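Isocitrate dehydrogenase [NAD] subunit 1 (Saccharomyces cerevisiae, PDB 3BLX) forms, together with its partner subunit IDH2, the octameric mitochondrial enzyme that oxidatively decarboxylates isocitrate to 2-oxoglutarate with NAD in the citric acid cycle. Local coordinates at residues 43-48 and 297-302. Sequence-based numbering, arbitrary orientation.
Sequences ENIPID and LMLNHL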
loop_
_atom_site.group_PDB
_atom_site.type_symbol
_atom_site.label_atom_id
_atom_site.label_comp_id
_atom_site.label_asym_id
_atom_site.label_seq_id
_atom_site.Cartn_x
_atom_site.Cartn_y
_atom_site.Cartn_z
ATOM N N GLU E 43 -32.450 -8.117 -28.448
ATOM C CA GLU E 43 -32.261 -6.688 -28.605
ATOM C C GLU E 43 -30.841 -6.441 -29.127
ATOM O O GLU E 43 -30.441 -5.309 -29.396
ATOM C CB GLU E 43 -32.462 -6.019 -27.256
ATOM C CG GLU E 43 -32.752 -4.552 -27.339
ATOM C CD GLU E 43 -34.128 -4.265 -27.884
ATOM O OE1 GLU E 43 -34.383 -3.111 -28.287
ATOM O OE2 GLU E 43 -34.957 -5.192 -27.920
ATOM N N ASN E 44 -30.094 -7.535 -29.273
ATOM C CA ASN E 44 -28.714 -7.514 -29.739
ATOM C C ASN E 44 -27.827 -6.502 -28.991
ATOM O O ASN E 44 -27.218 -5.607 -29.588
ATOM C CB ASN E 44 -28.660 -7.292 -31.248
ATOM C CG ASN E 44 -27.462 -7.968 -31.889
ATOM O OD1 ASN E 44 -27.139 -9.122 -31.603
ATOM N ND2 ASN E 44 -26.798 -7.249 -32.763
ATOM N N ILE E 45 -27.766 -6.667 -27.672
ATOM C CA ILE E 45 -27.012 -5.786 -26.790
ATOM C C ILE E 45 -25.565 -6.268 -26.732
ATOM O O ILE E 45 -25.309 -7.485 -26.767
ATOM C CB ILE E 45 -27.663 -5.753 -25.369
ATOM C CG1 ILE E 45 -29.040 -5.094 -25.441
ATOM C CG2 ILE E 45 -26.808 -5.015 -24.359
ATOM C CD1 ILE E 45 -29.780 -5.012 -24.122
ATOM N N PRO E 46 -24.610 -5.314 -26.669
ATOM C CA PRO E 46 -23.168 -5.609 -26.693
ATOM C C PRO E 46 -22.666 -6.124 -25.342
ATOM O O PRO E 46 -21.771 -5.559 -24.728
ATOM C CB PRO E 46 -22.524 -4.245 -27.003
ATOM C CG PRO E 46 -23.638 -3.249 -27.093
ATOM C CD PRO E 46 -24.869 -3.869 -26.538
ATOM N N ILE E 47 -23.252 -7.211 -24.884
ATOM C CA ILE E 47 -22.852 -7.793 -23.629
ATOM C C ILE E 47 -22.543 -9.262 -23.811
ATOM O O ILE E 47 -23.336 -10.005 -24.376
ATOM C CB ILE E 47 -23.942 -7.588 -22.564
ATOM C CG1 ILE E 47 -23.998 -6.116 -22.168
ATOM C CG2 ILE E 47 -23.675 -8.455 -21.352
ATOM C CD1 ILE E 47 -24.954 -5.813 -21.071
ATOM N N ASP E 48 -21.358 -9.663 -23.371
ATOM C CA ASP E 48 -20.970 -11.066 -23.326
ATOM C C ASP E 48 -21.031 -11.572 -21.883
ATOM O O ASP E 48 -20.402 -11.016 -20.989
ATOM C CB ASP E 48 -19.559 -11.244 -23.876
ATOM C CG ASP E 48 -19.456 -10.987 -25.393
ATOM O OD1 ASP E 48 -20.483 -11.080 -26.103
ATOM O OD2 ASP E 48 -18.330 -10.703 -25.872
ATOM N N LEU E 297 -31.351 -1.641 -14.507
ATOM C CA LEU E 297 -30.484 -0.864 -13.615
ATOM C C LEU E 297 -29.033 -1.061 -14.021
ATOM O O LEU E 297 -28.255 -0.119 -14.045
ATOM C CB LEU E 297 -30.665 -1.277 -12.163
ATOM C CG LEU E 297 -31.978 -0.860 -11.505
ATOM C CD1 LEU E 297 -32.012 -1.239 -10.022
ATOM C CD2 LEU E 297 -32.157 0.623 -11.653
ATOM N N MET E 298 -28.678 -2.292 -14.342
ATOM C CA MET E 298 -27.337 -2.620 -14.810
ATOM C C MET E 298 -27.014 -1.921 -16.135
ATOM O O MET E 298 -25.929 -1.388 -16.310
ATOM C CB MET E 298 -27.148 -4.134 -14.928
ATOM C CG MET E 298 -25.757 -4.513 -15.295
ATOM S SD MET E 298 -25.615 -6.231 -15.758
ATOM C CE MET E 298 -26.610 -6.242 -17.264
ATOM N N LEU E 299 -27.961 -1.917 -17.065
ATOM C CA LEU E 299 -27.769 -1.238 -18.339
ATOM C C LEU E 299 -27.485 0.257 -18.124
ATOM O O LEU E 299 -26.521 0.794 -18.673
ATOM C CB LEU E 299 -28.987 -1.444 -19.243
ATOM C CG LEU E 299 -29.168 -2.861 -19.808
ATOM C CD1 LEU E 299 -30.482 -2.980 -20.536
ATOM C CD2 LEU E 299 -28.017 -3.284 -20.714
ATOM N N ASN E 300 -28.324 0.915 -17.329
ATOM C CA ASN E 300 -28.111 2.303 -16.936
ATOM C C ASN E 300 -26.684 2.538 -16.451
ATOM O O ASN E 300 -26.003 3.457 -16.886
ATOM C CB ASN E 300 -29.074 2.706 -15.816
ATOM C CG ASN E 300 -30.495 2.974 -16.319
ATOM O OD1 ASN E 300 -30.733 3.143 -17.519
ATOM N ND2 ASN E 300 -31.442 3.026 -15.393
ATOM N N HIS E 301 -26.240 1.686 -15.544
ATOM C CA HIS E 301 -24.926 1.794 -14.964
ATOM C C HIS E 301 -23.798 1.623 -15.989
ATOM O O HIS E 301 -22.749 2.258 -15.898
ATOM C CB HIS E 301 -24.780 0.731 -13.890
ATOM C CG HIS E 301 -23.680 1.004 -12.923
ATOM N ND1 HIS E 301 -22.471 0.346 -12.972
ATOM C CD2 HIS E 301 -23.608 1.857 -11.867
ATOM C CE1 HIS E 301 -21.690 0.785 -11.998
ATOM N NE2 HIS E 301 -22.362 1.690 -11.303
ATOM N N LEU E 302 -24.000 0.736 -16.955
ATOM C CA LEU E 302 -22.992 0.501 -17.976
ATOM C C LEU E 302 -22.946 1.619 -19.009
ATOM O O LEU E 302 -22.088 1.614 -19.883
ATOM C CB LEU E 302 -23.278 -0.809 -18.668
ATOM C CG LEU E 302 -22.925 -2.006 -17.819
ATOM C CD1 LEU E 302 -23.381 -3.270 -18.515
ATOM C CD2 LEU E 302 -21.431 -2.026 -17.613
#
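Ile47 CD1 is the hub of this contact, meeting three side chains of segment 297-302. It lies 3.9 Å from Leu302 CD1, and Leu299 CD2 is 4.0 Å from the same Ile47 CD1. The isoleucine passes at a slant to both leucines, while Met298 bends at its last torsion (chi3 66°) to bring CE within 4.2 Å of Ile47 CD1. Beside this cluster, Ile45 and Leu299 reach for each other tip to tip, CD1 to CD1 at 4.2 Å. Leu299 thus divides its branches, CD1 serving Ile45 and CD2 serving Ile47. In both isoleucines the chain runs extended to CD1 (chi2 180° in Ile45), which carries the methyl across to the helix.

An inverse gamma turn centred on Pro46 separates the two isoleucines, whose side chains both head for helix 289-302. Phe40 of helix 27-42 touches Ile45, Ile47, Met298 and Leu299, and Leu304 closes on Ile45 and Leu299. Backbone hydrogen bonds of Pro46 and Asp48 with Phe18 tie the segment to strand 17-25, parallel to strand 47-51 in the large mixed sheet. With no hydrogen bond between the segments, cohesion rests on dispersion and buried apolar surface, without a directional bond to fix their relative position.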